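Local coordinates for protein peptidoglycan-N-acetylmuramic acid deacetylase PdaC (PDB 6H8N) that removes acetyl groups from N-acetylmuramic acid residues of peptidoglycan, which confers resistance to lysozyme, and also deacetylates short chitin oligomers, at residues A[147-152]-A[175-181]; A[55-59]-A[94-100]. The protein carries 1 engineered substitution. One frame throughout, in Å; residues are numbered along the deposited sequence.

Contact 1: residues A[147-152]-A[175-181]; sequences MNQAGD and KLTDQGY
In the NodB homology domain, the C-terminal ends of helices 139-149 and 163-178 meet through Met147 and Leu176, and the turns that follow them through Gly151 and Tyr181. Met147 bends at chi2 and chi3 (-51° and -60°), which curls its thioether toward the second helix. Its CE methyl lies 3.6 Å from Lys175 CB and 3.8 Å from Leu176 CD2. The same Leu176 CD2 takes up Ala150 CB at 3.8 Å, so one methyl branch serves both residues. Gln179 runs past Met147 in the opposite direction and brings its NE2 to the methyl, and a water accepts from this NE2 and donates to Met147 O. A Schellman motif with Gly180 at positive phi, in which Tyr181 N donates to Leu176 O at 3.1 Å, ends helix 163-178 and turns the chain into Tyr181. The tyrosine reaches Gly151 with its hydroxyl, Tyr181 OH lying 3.2 Å from Gly151 CA, while Asp152 N sits at the ring edge, in plane, 3.7 Å from Tyr181 CE2. Lys10 makes a cation-pi contact with the ring, and Asp152 forms a salt bridge with Arg196. With no direct hydrogen bond between the segments, cohesion here rests on van der Waals contacts and the single water bridge.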
loop_
_atom_site.group_PDB
_atom_site.type_symbol
_atom_site.label_atom_id
_atom_site.label_comp_id
_atom_site.label_asym_id
_atom_site.label_seq_id
_atom_site.Cartn_x
_atom_site.Cartn_y
_atom_site.Cartn_z
ATOM N N MET A 147 -0.445 16.546 -0.359
ATOM C CA MET A 147 -1.207 17.287 0.635
ATOM C C MET A 147 -2.343 18.081 0.003
ATOM O O MET A 147 -3.396 18.247 0.634
ATOM C CB MET A 147 -0.292 18.195 1.453
ATOM C CG MET A 147 0.732 17.474 2.301
ATOM S SD MET A 147 0.078 16.168 3.368
ATOM C CE MET A 147 -1.057 17.095 4.392
ATOM N N ASN A 148 -2.188 18.525 -1.245
ATOM C CA ASN A 148 -3.268 19.237 -1.906
ATOM C C ASN A 148 -4.415 18.308 -2.284
ATOM O O ASN A 148 -5.562 18.759 -2.384
ATOM C CB ASN A 148 -2.749 19.977 -3.133
ATOM C CG ASN A 148 -1.887 21.164 -2.770
ATOM O OD1 ASN A 148 -1.889 21.620 -1.629
ATOM N ND2 ASN A 148 -1.133 21.659 -3.735
ATOM N N GLN A 149 -4.140 17.022 -2.495
ATOM C CA GLN A 149 -5.155 16.062 -2.913
ATOM C C GLN A 149 -5.661 15.177 -1.780
ATOM O O GLN A 149 -6.638 14.442 -1.977
ATOM C CB GLN A 149 -4.592 15.183 -4.033
ATOM C CG GLN A 149 -4.292 15.954 -5.307
ATOM C CD GLN A 149 -3.546 15.118 -6.329
ATOM O OE1 GLN A 149 -4.036 14.089 -6.788
ATOM N NE2 GLN A 149 -2.343 15.564 -6.689
ATOM N N ALA A 150 -5.016 15.201 -0.627
ATOM C CA ALA A 150 -5.407 14.316 0.459
ATOM C C ALA A 150 -6.823 14.643 0.913
ATOM O O ALA A 150 -7.268 15.793 0.887
ATOM C CB ALA A 150 -4.444 14.474 1.630
ATOM N N GLY A 151 -7.539 13.605 1.335
ATOM C CA GLY A 151 -8.858 13.773 1.911
ATOM C C GLY A 151 -9.283 12.469 2.533
ATOM O O GLY A 151 -8.675 11.429 2.299
ATOM N N ASP A 152 -10.316 12.553 3.364
ATOM C CA ASP A 152 -10.861 11.373 4.005
ATOM C C ASP A 152 -11.188 10.304 2.974
ATOM O O ASP A 152 -11.747 10.584 1.906
ATOM C CB ASP A 152 -12.134 11.748 4.747
ATOM C CG ASP A 152 -12.815 10.544 5.352
ATOM O OD1 ASP A 152 -12.281 9.981 6.325
ATOM O OD2 ASP A 152 -13.884 10.167 4.814
ATOM N N LYS A 175 2.255 15.736 8.578
ATOM C CA LYS A 175 1.203 16.710 8.304
ATOM C C LYS A 175 -0.186 16.088 8.372
ATOM O O LYS A 175 -1.118 16.703 8.894
ATOM C CB LYS A 175 1.458 17.407 6.971
ATOM C CG LYS A 175 2.647 18.333 7.036
ATOM C CD LYS A 175 2.826 19.130 5.777
ATOM C CE LYS A 175 3.788 20.287 6.036
ATOM N NZ LYS A 175 4.150 20.988 4.805
ATOM N N LEU A 176 -0.355 14.877 7.845
ATOM C CA LEU A 176 -1.656 14.222 7.950
ATOM C C LEU A 176 -1.997 13.900 9.399
ATOM O O LEU A 176 -3.153 14.063 9.816
ATOM C CB LEU A 176 -1.705 12.955 7.097
ATOM C CG LEU A 176 -1.626 13.164 5.588
ATOM C CD1 LEU A 176 -1.410 11.803 4.917
ATOM C CD2 LEU A 176 -2.882 13.858 5.060
ATOM N N THR A 177 -1.009 13.462 10.177
ATOM C CA THR A 177 -1.243 13.217 11.594
ATOM C C THR A 177 -1.629 14.513 12.298
ATOM O O THR A 177 -2.578 14.532 13.094
ATOM C CB THR A 177 -0.005 12.560 12.219
ATOM O OG1 THR A 177 0.257 11.322 11.550
ATOM C CG2 THR A 177 -0.230 12.281 13.694
ATOM N N ASP A 178 -0.927 15.606 11.993
ATOM C CA ASP A 178 -1.242 16.897 12.603
ATOM C C ASP A 178 -2.656 17.338 12.240
ATOM O O ASP A 178 -3.314 18.038 13.027
ATOM C CB ASP A 178 -0.254 17.974 12.134
ATOM C CG ASP A 178 1.123 17.905 12.806
ATOM O OD1 ASP A 178 1.324 17.211 13.827
ATOM O OD2 ASP A 178 2.030 18.625 12.303
ATOM N N GLN A 179 -3.134 16.987 11.048
ATOM C CA GLN A 179 -4.489 17.314 10.611
ATOM C C GLN A 179 -5.555 16.395 11.197
ATOM O O GLN A 179 -6.745 16.609 10.924
ATOM C CB GLN A 179 -4.584 17.297 9.083
ATOM C CG GLN A 179 -3.877 18.449 8.409
ATOM C CD GLN A 179 -4.177 18.480 6.953
ATOM O OE1 GLN A 179 -5.219 17.981 6.533
ATOM N NE2 GLN A 179 -3.289 19.068 6.163
ATOM N N GLY A 180 -5.187 15.396 11.982
ATOM C CA GLY A 180 -6.165 14.545 12.617
ATOM C C GLY A 180 -6.570 13.311 11.841
ATOM O O GLY A 180 -7.547 12.652 12.222
ATOM N N TYR A 181 -5.870 12.971 10.766
ATOM C CA TYR A 181 -6.161 11.727 10.070
ATOM C C TYR A 181 -5.658 10.526 10.857
ATOM O O TYR A 181 -4.579 10.559 11.450
ATOM C CB TYR A 181 -5.459 11.701 8.722
ATOM C CG TYR A 181 -6.045 12.565 7.663
ATOM C CD1 TYR A 181 -5.642 13.884 7.523
ATOM C CD2 TYR A 181 -6.971 12.065 6.768
ATOM C CE1 TYR A 181 -6.149 14.681 6.524
ATOM C CE2 TYR A 181 -7.489 12.844 5.767
ATOM C CZ TYR A 181 -7.079 14.158 5.649
ATOM O OH TYR A 181 -7.605 14.907 4.628
HETATM O O HOH W 1 -3.618 19.677 3.231
#

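Contact 2: residues A[55-59]-A[94-100]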
loop_
_atom_site.group_PDB
_atom_site.type_symbol
_atom_site.label_atom_id
_atom_site.label_comp_id
_atom_site.label_asym_id
_atom_site.label_seq_id
_atom_site.Cartn_x
_atom_site.Cartn_y
_atom_site.Cartn_z
ATOM N N LEU A 55 10.611 -7.278 5.461
ATOM C CA LEU A 55 9.253 -7.826 5.490
ATOM C C LEU A 55 8.836 -8.126 6.923
ATOM O O LEU A 55 7.735 -7.775 7.349
ATOM C CB LEU A 55 9.188 -9.107 4.654
ATOM C CG LEU A 55 7.891 -9.885 4.771
ATOM C CD1 LEU A 55 6.719 -9.087 4.242
ATOM C CD2 LEU A 55 7.998 -11.216 4.079
ATOM N N ILE A 56 9.705 -8.804 7.681
ATOM C CA ILE A 56 9.366 -9.097 9.065
ATOM C C ILE A 56 9.102 -7.813 9.840
ATOM O O ILE A 56 8.134 -7.730 10.601
ATOM C CB ILE A 56 10.448 -9.980 9.727
ATOM C CG1 ILE A 56 10.549 -11.352 9.049
ATOM C CG2 ILE A 56 10.178 -10.116 11.226
ATOM C CD1 ILE A 56 9.299 -12.170 9.123
ATOM N N ARG A 57 9.952 -6.802 9.669
ATOM C CA ARG A 57 9.764 -5.566 10.415
ATOM C C ARG A 57 8.426 -4.900 10.087
ATOM O O ARG A 57 7.701 -4.456 10.988
ATOM C CB ARG A 57 10.920 -4.596 10.174
ATOM C CG ARG A 57 10.772 -3.339 11.015
ATOM C CD ARG A 57 11.911 -2.326 10.912
ATOM N NE ARG A 57 11.404 -1.170 11.626
ATOM C CZ ARG A 57 11.716 0.101 11.414
ATOM N NH1 ARG A 57 12.640 0.437 10.529
ATOM N NH2 ARG A 57 11.068 1.033 12.095
ATOM N N MET A 58 8.077 -4.808 8.804
ATOM C CA MET A 58 6.846 -4.108 8.481
ATOM C C MET A 58 5.641 -4.825 9.074
ATOM O O MET A 58 4.711 -4.171 9.567
ATOM C CB MET A 58 6.707 -3.861 6.979
ATOM C CG MET A 58 6.673 -5.047 6.121
ATOM S SD MET A 58 6.637 -4.606 4.332
ATOM C CE MET A 58 8.069 -3.616 4.039
ATOM N N LEU A 59 5.656 -6.172 9.077
ATOM C CA LEU A 59 4.570 -6.941 9.690
ATOM C C LEU A 59 4.570 -6.795 11.205
ATOM O O LEU A 59 3.508 -6.640 11.817
ATOM C CB LEU A 59 4.703 -8.415 9.321
ATOM C CG LEU A 59 4.406 -8.790 7.876
ATOM C CD1 LEU A 59 4.850 -10.245 7.634
ATOM C CD2 LEU A 59 2.944 -8.625 7.572
ATOM N N ILE A 94 6.886 -14.641 0.378
ATOM C CA ILE A 94 6.367 -14.004 1.583
ATOM C C ILE A 94 5.982 -15.064 2.607
ATOM O O ILE A 94 6.304 -14.947 3.795
ATOM C CB ILE A 94 5.203 -13.073 1.231
ATOM C CG1 ILE A 94 5.716 -11.903 0.392
ATOM C CG2 ILE A 94 4.464 -12.595 2.494
ATOM C CD1 ILE A 94 4.612 -11.099 -0.259
ATOM N N GLU A 95 5.325 -16.140 2.159
ATOM C CA GLU A 95 4.944 -17.226 3.061
ATOM C C GLU A 95 6.167 -17.909 3.666
ATOM O O GLU A 95 6.193 -18.212 4.867
ATOM C CB GLU A 95 4.091 -18.228 2.283
ATOM C CG GLU A 95 3.954 -19.625 2.899
ATOM C CD GLU A 95 3.136 -19.653 4.167
ATOM O OE1 GLU A 95 3.060 -20.744 4.776
ATOM O OE2 GLU A 95 2.564 -18.624 4.552
ATOM N N LYS A 96 7.192 -18.152 2.854
ATOM C CA LYS A 96 8.391 -18.853 3.311
ATOM C C LYS A 96 9.138 -18.079 4.384
ATOM O O LYS A 96 9.769 -18.682 5.260
ATOM C CB LYS A 96 9.306 -19.095 2.111
ATOM C CG LYS A 96 10.539 -19.921 2.357
ATOM C CD LYS A 96 11.162 -20.316 1.017
ATOM C CE LYS A 96 12.473 -19.600 0.771
ATOM N NZ LYS A 96 13.538 -20.111 1.676
ATOM N N ILE A 97 9.121 -16.755 4.313
ATOM C CA ILE A 97 9.833 -15.922 5.271
ATOM C C ILE A 97 9.010 -15.664 6.522
ATOM O O ILE A 97 9.566 -15.571 7.617
ATOM C CB ILE A 97 10.243 -14.603 4.592
ATOM C CG1 ILE A 97 11.298 -14.876 3.518
ATOM C CG2 ILE A 97 10.728 -13.579 5.622
ATOM C CD1 ILE A 97 11.458 -13.748 2.556
ATOM N N SER A 98 7.698 -15.507 6.369
ATOM C CA SER A 98 6.867 -14.915 7.412
ATOM C C SER A 98 5.632 -15.718 7.781
ATOM O O SER A 98 5.006 -15.396 8.797
ATOM C CB SER A 98 6.408 -13.511 6.976
ATOM O OG SER A 98 5.417 -13.582 5.966
ATOM N N GLY A 99 5.220 -16.694 6.979
ATOM C CA GLY A 99 3.961 -17.371 7.233
ATOM C C GLY A 99 2.729 -16.545 6.955
ATOM O O GLY A 99 1.621 -16.977 7.294
ATOM N N TYR A 100 2.887 -15.359 6.365
ATOM C CA TYR A 100 1.770 -14.476 6.030
ATOM C C TYR A 100 1.361 -14.689 4.580
ATOM O O TYR A 100 2.215 -14.861 3.707
ATOM C CB TYR A 100 2.251 -13.044 6.232
ATOM C CG TYR A 100 1.312 -11.863 5.998
ATOM C CD1 TYR A 100 0.676 -11.244 7.080
ATOM C CD2 TYR A 100 1.212 -11.257 4.751
ATOM C CE1 TYR A 100 -0.113 -10.106 6.905
ATOM C CE2 TYR A 100 0.379 -10.156 4.544
ATOM C CZ TYR A 100 -0.240 -9.543 5.643
ATOM O OH TYR A 100 -1.012 -8.372 5.498
#
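Aliphatic packing of Leu55 and Ile56 of helix 52-60 against Ile94 and Ile97 of helix 80-98 makes up much of this contact. Leu55 sends its CD2 methyl between residues of helix 80-98, 4.1 Å from Ile94 CG2 and, in one of the two conformers of Ile97, 3.9 Å from Ile97 CG2. Having CG opposite the backbone nitrogen (chi1 171°) carries that branch across the interface. From the next position Ile56 CD1 rests 3.7 Å from the backbone oxygen Ile97 O and also touches Ser98 CB. Leu59 divides its two methyls: Leu59 CD1 packs on Ser98 CB at 3.7 Å, whereas CD2 turns to Tyr100.

The segments of helices 52-60 and 80-98 cross at -75°, with axes 10.9 Å apart, where helix 52-60 leads into strand 64-67 of the parallel sheet in this NodB (carbohydrate esterase family 4) domain. Val65 of that strand touches Leu55 and Leu59, and Val48 of helix 45-50 touches Leu55. The side chain of Ile94 lies about 8 Å from that of His68, a zinc ligand.

The aromatic contribution is a CH-pi contact: Leu59 CD2 stands over one face of the Tyr100 ring, 3.6 Å from its centroid and 20° off the normal. Tyr100 OH is hydrogen-bonded to Val65 N.

No hydrogen bond joins 55-59 to 94-100; two side-chain bonds lie within 94-100. Ser98 OG donates to Ile94 O at 2.7 Å from above the carbonyl plane, and this oxygen also accepts from Ser98 N. The hydroxyl in turn accepts from Tyr100 N, forming an ST turn where the chain leaves the helix at Gly99, whose phi is positive.

Contacts 1 and 2 lie on opposite sides of the chain's centre, with about 29 Å between their centres and no atoms touching. They share no helix, and contact 2 closes along the chain before contact 1 opens. Contact 1 belongs to the surface: Leu176 is its buried member, and a water bridges Met147 O at one helix end and Gln179 just beyond the other. Contact 2 is partly buried, with Leu55 and Ile94 well inside, and it relies on branched aliphatic side chains and a methyl over an aromatic face. Each includes a helix ending at a positive-phi glycine followed by a tyrosine, but Tyr181 meets backbone at its edge whereas Tyr100 receives a methyl on its face.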